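Local atomic coordinates of LpxE (Aquifex aeolicus, PDB entry 6EBU), a protein that probably removes the 1-phosphate group of lipid A, as a membrane-embedded phosphatase of the PAP2 superfamily that connects layers of bacterial envelope biogenesis. Residues G108-A113 and F137-E142; L96-H101 and A146-P151; K58-P63 and A117-H122. The protein carries 1 engineered substitution. All coordinates share one frame; numbering follows the deposited sequence.

Contact 1. Residues G108-A113 and F137-E142; sequences GDTAMA and FLIGYE. With BOG (octyl beta-D-glucopyranoside), chain F; BOG (octyl beta-D-glucopyranoside), chain D; SO4 (sulfate ion), chain B.
The flat carboxylate of Asp109, carried on a CB that rests 3.9 Å from Ile139 CG2, has the octyl chain of detergent F beside it, with C3' only 3.1 Å from OD2. A water 2.7 Å from OD2 also lies within hydrogen-bonding distance of Glu142 OE2. Phe137 CD1 and Tyr141 CD2 lie against C5' and C8' of the octyl tail of detergent D, each ring approached obliquely. The seam itself is a nearly exact antiparallel pair (177°), helix 108-121 against helix 126-145, in the core of the PAP2 helical bundle. Helix 108-121 begins within the family's PSG signature, and Gly108 N donates an almost straight bond (3.0 Å, 172°) to O3 of a sulfate, probably from the crystallisation liquor, which Lys79, Arg86, Arg143 and His149 also bind, consistent with a phosphate site. Gly140 presents only a CA where Thr110 OG1 arrives at 3.4 Å, consistent with the close approach of the backbones here. That hydroxyl lies beside its own backbone N (chi1 -54°) and has Ser107 OG as its hydrogen-bonding partner. One turn on, Ala113 CB packs 3.9 Å from Ile139 CB, while Ile139 CG2 bears on the carbonyl of Asp109.

Contact 2. Residues L96-H101 and A146-P151; sequences LLFPLH and AGVHFP. With BOG (octyl beta-D-glucopyranoside), chain F; BOG (octyl beta-D-glucopyranoside), chain E; SO4 (sulfate ion), chain B.
A Schellman motif ends helix 126-145 where Ala146 meets Leu97, just ahead of the histidine of the third PAP2 signature, and the loop 96-101 is laid along it. Gly147 adopts the positive phi that such a helix end requires, and the carbonyl of Ala146, just before it, faces the loop. Leu97 N donates to Ala146 O at 2.9 Å. The same oxygen also takes a CA-H contact from Leu96 CA at 3.3 Å, so one acceptor is met by an N-H bond and a weaker CA-H contact from successive residues. A water links the two loops further on, donating to Leu100 O and to Gly147 O, the second 2.8 Å from the water oxygen.

Phe98 is sandwiched. Leu97 CB sits over the centre of one face, 4.1 Å above the plane, and detergent F lays C6' over the opposite face, displaced toward the rim. With CG beside the backbone N (chi1 -44°), the ring brings CE2 to 3.6 Å from Ala146 CB, an oblique approach, and Val148 CG1 comes to its edge. Val148 carries much of the apolar packing: CG1 lies 3.5 Å from Phe98 O and also touches Leu96 CD2 and Leu100 CB. Beyond it Arg86, a further sulfate ligand, takes the carbonyl of Val148. His149 holds the sulfate at the edge of its imidazole, with ND1 in a weak hydrogen bond to Asp153 OD2 and NE2 donating to SO4 O1 at 2.8 Å.

Contact 3. Residues K58-P63 and A117-H122; sequences KEKVKP and ATVLSH
Lys60 reaches across to helix 108-121 over Leu120, its chain bent twice on the way. CB approaches Leu120 CD2 at 4.0 Å, and CG closes on that same methyl at 3.7 Å, so the first part of the chain is an apolar surface laid obliquely over the leucine. A bend at chi2 (62°) then steers the chain off the methyl and over the helix end. CD passes Val119 O at 4.1 Å, and CE comes nearer to that oxygen, 3.3 Å away. A second bend, at chi4 (-62°), delivers NZ to the backbone carbonyls of the last helical turn and of His122 just after it. There NZ donates to His122 O at 3.0 Å, on a lone pair in the carbonyl plane, and more weakly to Val119 O at 3.3 Å. Glu124, just past this segment, forms a salt bridge with the same ammonium group. A lysine over carbonyls at the C-terminal end of a helix is a familiar arrangement, and the helix dipole would probably favour the positive charge there.

Three residues on from Lys60, the contact becomes purely apolar: Pro63 CB lies 3.8 Å from Val119 CG1. The far side of the turn is closed locally, since Ser121 OG donates to Ala117 O, an acceptor that also takes the Ser121 amide.

The meeting place lies at one end of the helical bundle, where helix 61-82 starts and helix 108-121 stops. Leu120 touches Leu49 and Leu53 of helix 46-56 and Leu132 of helix 126-145, while Pro63 and His122 both pack on Leu169 of helix 151-170.

The three contacts illustrate how an all-helical membrane fold is stitched from segments distant in sequence. In chain order they run 58-63, 96-101, 108-113, 117-122, 137-142 and 146-151, so contact 1 falls wholly within the span of contact 2, whereas contact 3 alternates with both. Contacts 1 and 3 use the two ends of helix 108-121, their centres about 17 Å apart; contacts 1 and 2 lie about 13 Å apart between centres, touch through Glu142 and Phe98, and share the sulfate and detergent F. Contacts 2 and 3, about 29 Å apart between centres, sit on opposite sides of the chain's centre, one by the anion site, the other far from it.

Contact 1. Residues G108-A113 and F137-E142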
loop_
_atom_site.group_PDB
_atom_site.type_symbol
_atom_site.label_atom_id
_atom_site.label_comp_id
_atom_site.label_asym_id
_atom_site.label_seq_id
_atom_site.Cartn_x
_atom_site.Cartn_y
_atom_site.Cartn_z
ATOM N N GLY A 108 -4.488 0.677 2.560
ATOM C CA GLY A 108 -4.125 -0.546 3.259
ATOM C C GLY A 108 -3.171 -1.423 2.469
ATOM O O GLY A 108 -2.284 -2.059 3.045
ATOM N N ASP A 109 -3.342 -1.478 1.145
ATOM C CA ASP A 109 -2.419 -2.245 0.314
ATOM C C ASP A 109 -1.010 -1.674 0.383
ATOM O O ASP A 109 -0.029 -2.424 0.452
ATOM C CB ASP A 109 -2.899 -2.265 -1.135
ATOM C CG ASP A 109 -4.095 -3.158 -1.337
ATOM O OD1 ASP A 109 -4.558 -3.773 -0.350
ATOM O OD2 ASP A 109 -4.571 -3.243 -2.487
ATOM N N THR A 110 -0.892 -0.346 0.353
ATOM C CA THR A 110 0.418 0.283 0.471
ATOM C C THR A 110 1.031 0.029 1.844
ATOM O O THR A 110 2.225 -0.270 1.952
ATOM C CB THR A 110 0.302 1.782 0.196
ATOM O OG1 THR A 110 -0.330 1.985 -1.075
ATOM C CG2 THR A 110 1.672 2.436 0.183
ATOM N N ALA A 111 0.223 0.128 2.903
ATOM C CA ALA A 111 0.733 -0.092 4.253
ATOM C C ALA A 111 1.245 -1.519 4.427
ATOM O O ALA A 111 2.325 -1.739 4.986
ATOM C CB ALA A 111 -0.357 0.226 5.278
ATOM N N MET A 112 0.481 -2.505 3.947
ATOM C CA MET A 112 0.919 -3.896 4.042
ATOM C C MET A 112 2.183 -4.131 3.224
ATOM O O MET A 112 3.118 -4.796 3.687
ATOM C CB MET A 112 -0.199 -4.834 3.581
ATOM C CG MET A 112 0.132 -6.315 3.726
ATOM S SD MET A 112 -0.777 -7.383 2.583
ATOM C CE MET A 112 0.102 -7.072 1.054
ATOM N N ALA A 113 2.231 -3.587 2.005
ATOM C CA ALA A 113 3.387 -3.802 1.142
ATOM C C ALA A 113 4.650 -3.200 1.744
ATOM O O ALA A 113 5.722 -3.813 1.698
ATOM C CB ALA A 113 3.118 -3.222 -0.247
ATOM N N PHE A 137 6.828 0.219 -3.644
ATOM C CA PHE A 137 6.580 1.446 -4.393
ATOM C C PHE A 137 5.555 1.219 -5.496
ATOM O O PHE A 137 4.663 2.049 -5.705
ATOM C CB PHE A 137 7.888 1.980 -4.979
ATOM C CG PHE A 137 7.692 2.967 -6.096
ATOM C CD1 PHE A 137 7.436 4.301 -5.822
ATOM C CD2 PHE A 137 7.754 2.560 -7.420
ATOM C CE1 PHE A 137 7.247 5.213 -6.848
ATOM C CE2 PHE A 137 7.565 3.465 -8.449
ATOM C CZ PHE A 137 7.312 4.794 -8.162
ATOM N N LEU A 138 5.669 0.098 -6.213
ATOM C CA LEU A 138 4.747 -0.176 -7.310
ATOM C C LEU A 138 3.324 -0.389 -6.812
ATOM O O LEU A 138 2.369 -0.017 -7.501
ATOM C CB LEU A 138 5.222 -1.392 -8.107
ATOM C CG LEU A 138 6.437 -1.162 -9.010
ATOM C CD1 LEU A 138 6.860 -2.455 -9.688
ATOM C CD2 LEU A 138 6.145 -0.081 -10.042
ATOM N N ILE A 139 3.158 -0.986 -5.628
ATOM C CA ILE A 139 1.825 -1.107 -5.044
ATOM C C ILE A 139 1.245 0.275 -4.775
ATOM O O ILE A 139 0.105 0.574 -5.151
ATOM C CB ILE A 139 1.868 -1.959 -3.763
ATOM C CG1 ILE A 139 2.162 -3.420 -4.102
ATOM C CG2 ILE A 139 0.550 -1.852 -3.012
ATOM C CD1 ILE A 139 1.113 -4.054 -4.980
ATOM N N GLY A 140 2.027 1.141 -4.127
ATOM C CA GLY A 140 1.571 2.502 -3.893
ATOM C C GLY A 140 1.243 3.232 -5.182
ATOM O O GLY A 140 0.220 3.916 -5.276
ATOM N N TYR A 141 2.101 3.087 -6.196
ATOM C CA TYR A 141 1.811 3.689 -7.493
ATOM C C TYR A 141 0.589 3.045 -8.135
ATOM O O TYR A 141 -0.200 3.723 -8.806
ATOM C CB TYR A 141 3.029 3.571 -8.414
ATOM C CG TYR A 141 2.969 4.460 -9.639
ATOM C CD1 TYR A 141 2.175 4.123 -10.730
ATOM C CD2 TYR A 141 3.705 5.637 -9.706
ATOM C CE1 TYR A 141 2.113 4.930 -11.847
ATOM C CE2 TYR A 141 3.650 6.452 -10.823
ATOM C CZ TYR A 141 2.853 6.092 -11.891
ATOM O OH TYR A 141 2.792 6.894 -13.007
ATOM N N GLU A 142 0.412 1.737 -7.935
ATOM C CA GLU A 142 -0.717 1.043 -8.547
ATOM C C GLU A 142 -2.048 1.568 -8.017
ATOM O O GLU A 142 -3.012 1.714 -8.777
ATOM C CB GLU A 142 -0.593 -0.462 -8.307
ATOM C CG GLU A 142 -1.821 -1.265 -8.679
ATOM C CD GLU A 142 -2.550 -1.784 -7.459
ATOM O OE1 GLU A 142 -3.741 -1.455 -7.287
ATOM O OE2 GLU A 142 -1.922 -2.513 -6.665
HETATM O O1 BOG F . -9.021 -4.018 -0.397
HETATM C "C1'" BOG F . -7.760 -4.548 -0.801
HETATM C "C2'" BOG F . -7.959 -5.458 -2.033
HETATM C "C3'" BOG F . -6.663 -5.458 -2.902
HETATM C "C4'" BOG F . -7.019 -5.169 -4.387
HETATM C "C5'" BOG F . -8.076 -4.045 -4.466
HETATM C "C6'" BOG F . -8.697 -4.012 -5.878
HETATM C "C7'" BOG F . -9.753 -5.107 -6.013
HETATM C "C8'" BOG F . -10.936 -4.792 -5.095
HETATM O O1 BOG D . 7.242 7.626 1.942
HETATM C "C1'" BOG D . 7.436 6.953 0.699
HETATM C "C2'" BOG D . 6.098 6.900 -0.072
HETATM C "C3'" BOG D . 6.241 5.988 -1.331
HETATM C "C4'" BOG D . 4.854 5.848 -2.017
HETATM C "C5'" BOG D . 5.043 5.505 -3.509
HETATM C "C6'" BOG D . 3.852 6.055 -4.320
HETATM C "C7'" BOG D . 4.375 6.918 -5.466
HETATM C "C8'" BOG D . 3.250 7.183 -6.466
HETATM S S SO4 B . -7.138 -0.253 0.260
HETATM O O1 SO4 B . -6.078 -0.076 -0.731
HETATM O O2 SO4 B . -8.432 -0.301 -0.410
HETATM O O3 SO4 B . -7.108 0.873 1.188
HETATM O O4 SO4 B . -6.921 -1.498 0.992
HETATM O O HOH W 1 -2.926 -3.745 -4.628
#

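Contact 2. Residues L96-H101 and A146-P151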
loop_
_atom_site.group_PDB
_atom_site.type_symbol
_atom_site.label_atom_id
_atom_site.label_comp_id
_atom_site.label_asym_id
_atom_site.label_seq_id
_atom_site.Cartn_x
_atom_site.Cartn_y
_atom_site.Cartn_z
ATOM N N LEU A 96 -10.700 4.552 -13.652
ATOM C CA LEU A 96 -10.870 3.565 -12.594
ATOM C C LEU A 96 -10.562 2.171 -13.121
ATOM O O LEU A 96 -11.095 1.763 -14.157
ATOM C CB LEU A 96 -12.298 3.598 -12.049
ATOM C CG LEU A 96 -12.550 4.255 -10.694
ATOM C CD1 LEU A 96 -13.938 3.884 -10.196
ATOM C CD2 LEU A 96 -11.492 3.838 -9.694
ATOM N N LEU A 97 -9.718 1.441 -12.395
ATOM C CA LEU A 97 -9.486 0.030 -12.679
ATOM C C LEU A 97 -10.259 -0.896 -11.751
ATOM O O LEU A 97 -10.561 -2.029 -12.138
ATOM C CB LEU A 97 -7.992 -0.295 -12.589
ATOM C CG LEU A 97 -7.127 0.195 -13.750
ATOM C CD1 LEU A 97 -5.655 0.025 -13.429
ATOM C CD2 LEU A 97 -7.483 -0.540 -15.033
ATOM N N PHE A 98 -10.587 -0.443 -10.540
ATOM C CA PHE A 98 -11.348 -1.228 -9.581
ATOM C C PHE A 98 -12.494 -0.392 -9.030
ATOM O O PHE A 98 -12.321 0.804 -8.769
ATOM C CB PHE A 98 -10.461 -1.713 -8.420
ATOM C CG PHE A 98 -9.126 -2.252 -8.854
ATOM C CD1 PHE A 98 -9.042 -3.354 -9.689
ATOM C CD2 PHE A 98 -7.951 -1.659 -8.417
ATOM C CE1 PHE A 98 -7.812 -3.852 -10.085
ATOM C CE2 PHE A 98 -6.718 -2.153 -8.810
ATOM C CZ PHE A 98 -6.650 -3.250 -9.645
ATOM N N PRO A 99 -13.676 -0.988 -8.845
ATOM C CA PRO A 99 -14.853 -0.229 -8.356
ATOM C C PRO A 99 -14.820 0.000 -6.849
ATOM O O PRO A 99 -15.554 -0.610 -6.065
ATOM C CB PRO A 99 -16.027 -1.119 -8.791
ATOM C CG PRO A 99 -15.437 -2.227 -9.639
ATOM C CD PRO A 99 -14.028 -2.371 -9.190
ATOM N N LEU A 100 -13.948 0.906 -6.417
ATOM C CA LEU A 100 -13.831 1.286 -5.016
ATOM C C LEU A 100 -14.195 2.757 -4.867
ATOM O O LEU A 100 -13.861 3.576 -5.729
ATOM C CB LEU A 100 -12.417 1.030 -4.494
ATOM C CG LEU A 100 -11.927 -0.415 -4.604
ATOM C CD1 LEU A 100 -10.517 -0.548 -4.054
ATOM C CD2 LEU A 100 -12.884 -1.356 -3.886
ATOM N N HIS A 101 -14.876 3.093 -3.769
ATOM C CA HIS A 101 -15.463 4.424 -3.649
ATOM C C HIS A 101 -15.216 5.106 -2.304
ATOM O O HIS A 101 -15.170 6.339 -2.243
ATOM C CB HIS A 101 -16.971 4.350 -3.914
ATOM C CG HIS A 101 -17.322 4.000 -5.329
ATOM N ND1 HIS A 101 -17.303 4.925 -6.350
ATOM C CD2 HIS A 101 -17.704 2.828 -5.890
ATOM C CE1 HIS A 101 -17.657 4.338 -7.480
ATOM N NE2 HIS A 101 -17.905 3.065 -7.228
ATOM N N ALA A 146 -4.772 3.074 -10.486
ATOM C CA ALA A 146 -6.094 2.469 -10.570
ATOM C C ALA A 146 -7.215 3.458 -10.282
ATOM O O ALA A 146 -8.383 3.123 -10.507
ATOM C CB ALA A 146 -6.189 1.286 -9.603
ATOM N N GLY A 147 -6.894 4.655 -9.795
ATOM C CA GLY A 147 -7.909 5.641 -9.490
ATOM C C GLY A 147 -8.656 5.416 -8.195
ATOM O O GLY A 147 -9.712 6.023 -7.992
ATOM N N VAL A 148 -8.139 4.568 -7.303
ATOM C CA VAL A 148 -8.835 4.252 -6.060
ATOM C C VAL A 148 -8.218 4.931 -4.846
ATOM O O VAL A 148 -8.783 4.831 -3.745
ATOM C CB VAL A 148 -8.895 2.727 -5.826
ATOM C CG1 VAL A 148 -9.587 2.042 -6.996
ATOM C CG2 VAL A 148 -7.497 2.159 -5.612
ATOM N N HIS A 149 -7.088 5.615 -5.000
ATOM C CA HIS A 149 -6.448 6.286 -3.880
ATOM C C HIS A 149 -5.842 7.600 -4.350
ATOM O O HIS A 149 -5.553 7.790 -5.535
ATOM C CB HIS A 149 -5.362 5.413 -3.232
ATOM C CG HIS A 149 -5.894 4.403 -2.261
ATOM N ND1 HIS A 149 -6.513 4.756 -1.080
ATOM C CD2 HIS A 149 -5.892 3.049 -2.294
ATOM C CE1 HIS A 149 -6.872 3.664 -0.430
ATOM N NE2 HIS A 149 -6.509 2.615 -1.145
ATOM N N PHE A 150 -5.669 8.513 -3.394
ATOM C CA PHE A 150 -4.947 9.763 -3.551
ATOM C C PHE A 150 -3.504 9.591 -3.103
ATOM O O PHE A 150 -3.191 8.693 -2.316
ATOM C CB PHE A 150 -5.607 10.865 -2.725
ATOM C CG PHE A 150 -6.993 11.223 -3.173
ATOM C CD1 PHE A 150 -7.191 12.051 -4.265
ATOM C CD2 PHE A 150 -8.099 10.751 -2.487
ATOM C CE1 PHE A 150 -8.470 12.393 -4.671
ATOM C CE2 PHE A 150 -9.379 11.089 -2.887
ATOM C CZ PHE A 150 -9.562 11.912 -3.980
ATOM N N PRO A 151 -2.597 10.439 -3.596
ATOM C CA PRO A 151 -1.208 10.391 -3.109
ATOM C C PRO A 151 -1.076 10.525 -1.602
ATOM O O PRO A 151 -0.134 9.971 -1.022
ATOM C CB PRO A 151 -0.552 11.569 -3.840
ATOM C CG PRO A 151 -1.318 11.667 -5.114
ATOM C CD PRO A 151 -2.741 11.320 -4.768
HETATM O O1 BOG F . -9.021 -4.018 -0.397
HETATM C "C1'" BOG F . -7.760 -4.548 -0.801
HETATM C "C2'" BOG F . -7.959 -5.458 -2.033
HETATM C "C3'" BOG F . -6.663 -5.458 -2.902
HETATM C "C4'" BOG F . -7.019 -5.169 -4.387
HETATM C "C5'" BOG F . -8.076 -4.045 -4.466
HETATM C "C6'" BOG F . -8.697 -4.012 -5.878
HETATM C "C7'" BOG F . -9.753 -5.107 -6.013
HETATM C "C8'" BOG F . -10.936 -4.792 -5.095
HETATM O O1 BOG E . -11.199 -0.480 3.033
HETATM C "C1'" BOG E . -12.116 -1.064 2.113
HETATM C "C2'" BOG E . -12.722 0.049 1.231
HETATM C "C3'" BOG E . -14.133 -0.391 0.737
HETATM C "C4'" BOG E . -14.697 0.682 -0.233
HETATM C "C5'" BOG E . -16.146 0.315 -0.609
HETATM C "C6'" BOG E . -16.608 1.198 -1.784
HETATM C "C7'" BOG E . -18.054 0.859 -2.135
HETATM C "C8'" BOG E . -18.120 0.316 -3.564
HETATM S S SO4 B . -7.138 -0.253 0.260
HETATM O O1 SO4 B . -6.078 -0.076 -0.731
HETATM O O2 SO4 B . -8.432 -0.301 -0.410
HETATM O O3 SO4 B . -7.108 0.873 1.188
HETATM O O4 SO4 B . -6.921 -1.498 0.992
HETATM O O HOH W 2 -12.021 5.855 -6.492
#

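Contact 3. Residues K58-P63 and A117-H122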
loop_
_atom_site.group_PDB
_atom_site.type_symbol
_atom_site.label_atom_id
_atom_site.label_comp_id
_atom_site.label_asym_id
_atom_site.label_seq_id
_atom_site.Cartn_x
_atom_site.Cartn_y
_atom_site.Cartn_z
ATOM N N LYS A 58 12.505 -18.339 9.369
ATOM C CA LYS A 58 11.548 -18.426 10.470
ATOM C C LYS A 58 11.708 -17.281 11.461
ATOM O O LYS A 58 10.738 -16.898 12.126
ATOM C CB LYS A 58 11.691 -19.770 11.185
ATOM N N GLU A 59 12.911 -16.715 11.570
ATOM C CA GLU A 59 13.119 -15.590 12.476
ATOM C C GLU A 59 12.317 -14.360 12.066
ATOM O O GLU A 59 12.111 -13.465 12.891
ATOM C CB GLU A 59 14.607 -15.244 12.549
ATOM C CG GLU A 59 15.218 -14.812 11.223
ATOM C CD GLU A 59 15.768 -15.981 10.421
ATOM O OE1 GLU A 59 15.421 -17.141 10.730
ATOM O OE2 GLU A 59 16.553 -15.739 9.481
ATOM N N LYS A 60 11.859 -14.297 10.817
ATOM C CA LYS A 60 11.090 -13.162 10.327
ATOM C C LYS A 60 9.586 -13.348 10.474
ATOM O O LYS A 60 8.833 -12.408 10.198
ATOM C CB LYS A 60 11.424 -12.903 8.854
ATOM C CG LYS A 60 12.151 -11.597 8.594
ATOM C CD LYS A 60 13.500 -11.558 9.283
ATOM C CE LYS A 60 14.283 -10.320 8.880
ATOM N NZ LYS A 60 14.566 -10.298 7.418
ATOM N N VAL A 61 9.132 -14.525 10.903
ATOM C CA VAL A 61 7.697 -14.789 10.959
ATOM C C VAL A 61 7.040 -13.950 12.048
ATOM O O VAL A 61 6.048 -13.255 11.804
ATOM C CB VAL A 61 7.437 -16.291 11.163
ATOM C CG1 VAL A 61 5.965 -16.538 11.435
ATOM C CG2 VAL A 61 7.900 -17.078 9.945
ATOM N N LYS A 62 7.580 -14.005 13.266
ATOM C CA LYS A 62 7.000 -13.235 14.365
ATOM C C LYS A 62 7.050 -11.731 14.122
ATOM O O LYS A 62 6.021 -11.064 14.332
ATOM C CB LYS A 62 7.685 -13.616 15.683
ATOM N N PRO A 63 8.170 -11.131 13.694
ATOM C CA PRO A 63 8.137 -9.688 13.400
ATOM C C PRO A 63 7.109 -9.306 12.350
ATOM O O PRO A 63 6.432 -8.280 12.498
ATOM C CB PRO A 63 9.566 -9.395 12.923
ATOM C CG PRO A 63 10.388 -10.447 13.554
ATOM C CD PRO A 63 9.535 -11.674 13.559
ATOM N N ALA A 117 7.963 -5.084 3.068
ATOM C CA ALA A 117 9.291 -4.688 2.612
ATOM C C ALA A 117 10.181 -4.263 3.774
ATOM O O ALA A 117 11.387 -4.527 3.762
ATOM C CB ALA A 117 9.181 -3.565 1.579
ATOM N N THR A 118 9.613 -3.605 4.786
ATOM C CA THR A 118 10.422 -3.149 5.914
ATOM C C THR A 118 10.927 -4.326 6.743
ATOM O O THR A 118 12.116 -4.395 7.080
ATOM C CB THR A 118 9.615 -2.181 6.784
ATOM O OG1 THR A 118 9.320 -0.994 6.035
ATOM C CG2 THR A 118 10.387 -1.803 8.035
ATOM N N VAL A 119 10.042 -5.272 7.067
ATOM C CA VAL A 119 10.425 -6.383 7.936
ATOM C C VAL A 119 11.335 -7.360 7.197
ATOM O O VAL A 119 12.290 -7.895 7.772
ATOM C CB VAL A 119 9.170 -7.083 8.488
ATOM C CG1 VAL A 119 9.547 -8.339 9.265
ATOM C CG2 VAL A 119 8.374 -6.125 9.364
ATOM N N LEU A 120 11.064 -7.604 5.915
ATOM C CA LEU A 120 11.833 -8.607 5.189
ATOM C C LEU A 120 13.156 -8.075 4.651
ATOM O O LEU A 120 14.044 -8.876 4.344
ATOM C CB LEU A 120 10.999 -9.190 4.046
ATOM C CG LEU A 120 9.744 -9.963 4.468
ATOM C CD1 LEU A 120 9.245 -10.847 3.337
ATOM C CD2 LEU A 120 10.005 -10.789 5.725
ATOM N N SER A 121 13.315 -6.754 4.531
ATOM C CA SER A 121 14.597 -6.195 4.113
ATOM C C SER A 121 15.626 -6.173 5.236
ATOM O O SER A 121 16.821 -6.043 4.956
ATOM C CB SER A 121 14.421 -4.770 3.582
ATOM O OG SER A 121 13.569 -4.741 2.452
ATOM N N HIS A 122 15.190 -6.292 6.487
ATOM C CA HIS A 122 16.091 -6.134 7.621
ATOM C C HIS A 122 17.160 -7.221 7.626
ATOM O O HIS A 122 16.853 -8.416 7.574
ATOM C CB HIS A 122 15.298 -6.168 8.926
ATOM C CG HIS A 122 16.129 -5.912 10.145
ATOM N ND1 HIS A 122 16.839 -6.906 10.783
ATOM C CD2 HIS A 122 16.360 -4.775 10.843
ATOM C CE1 HIS A 122 17.474 -6.392 11.823
ATOM N NE2 HIS A 122 17.199 -5.101 11.881
#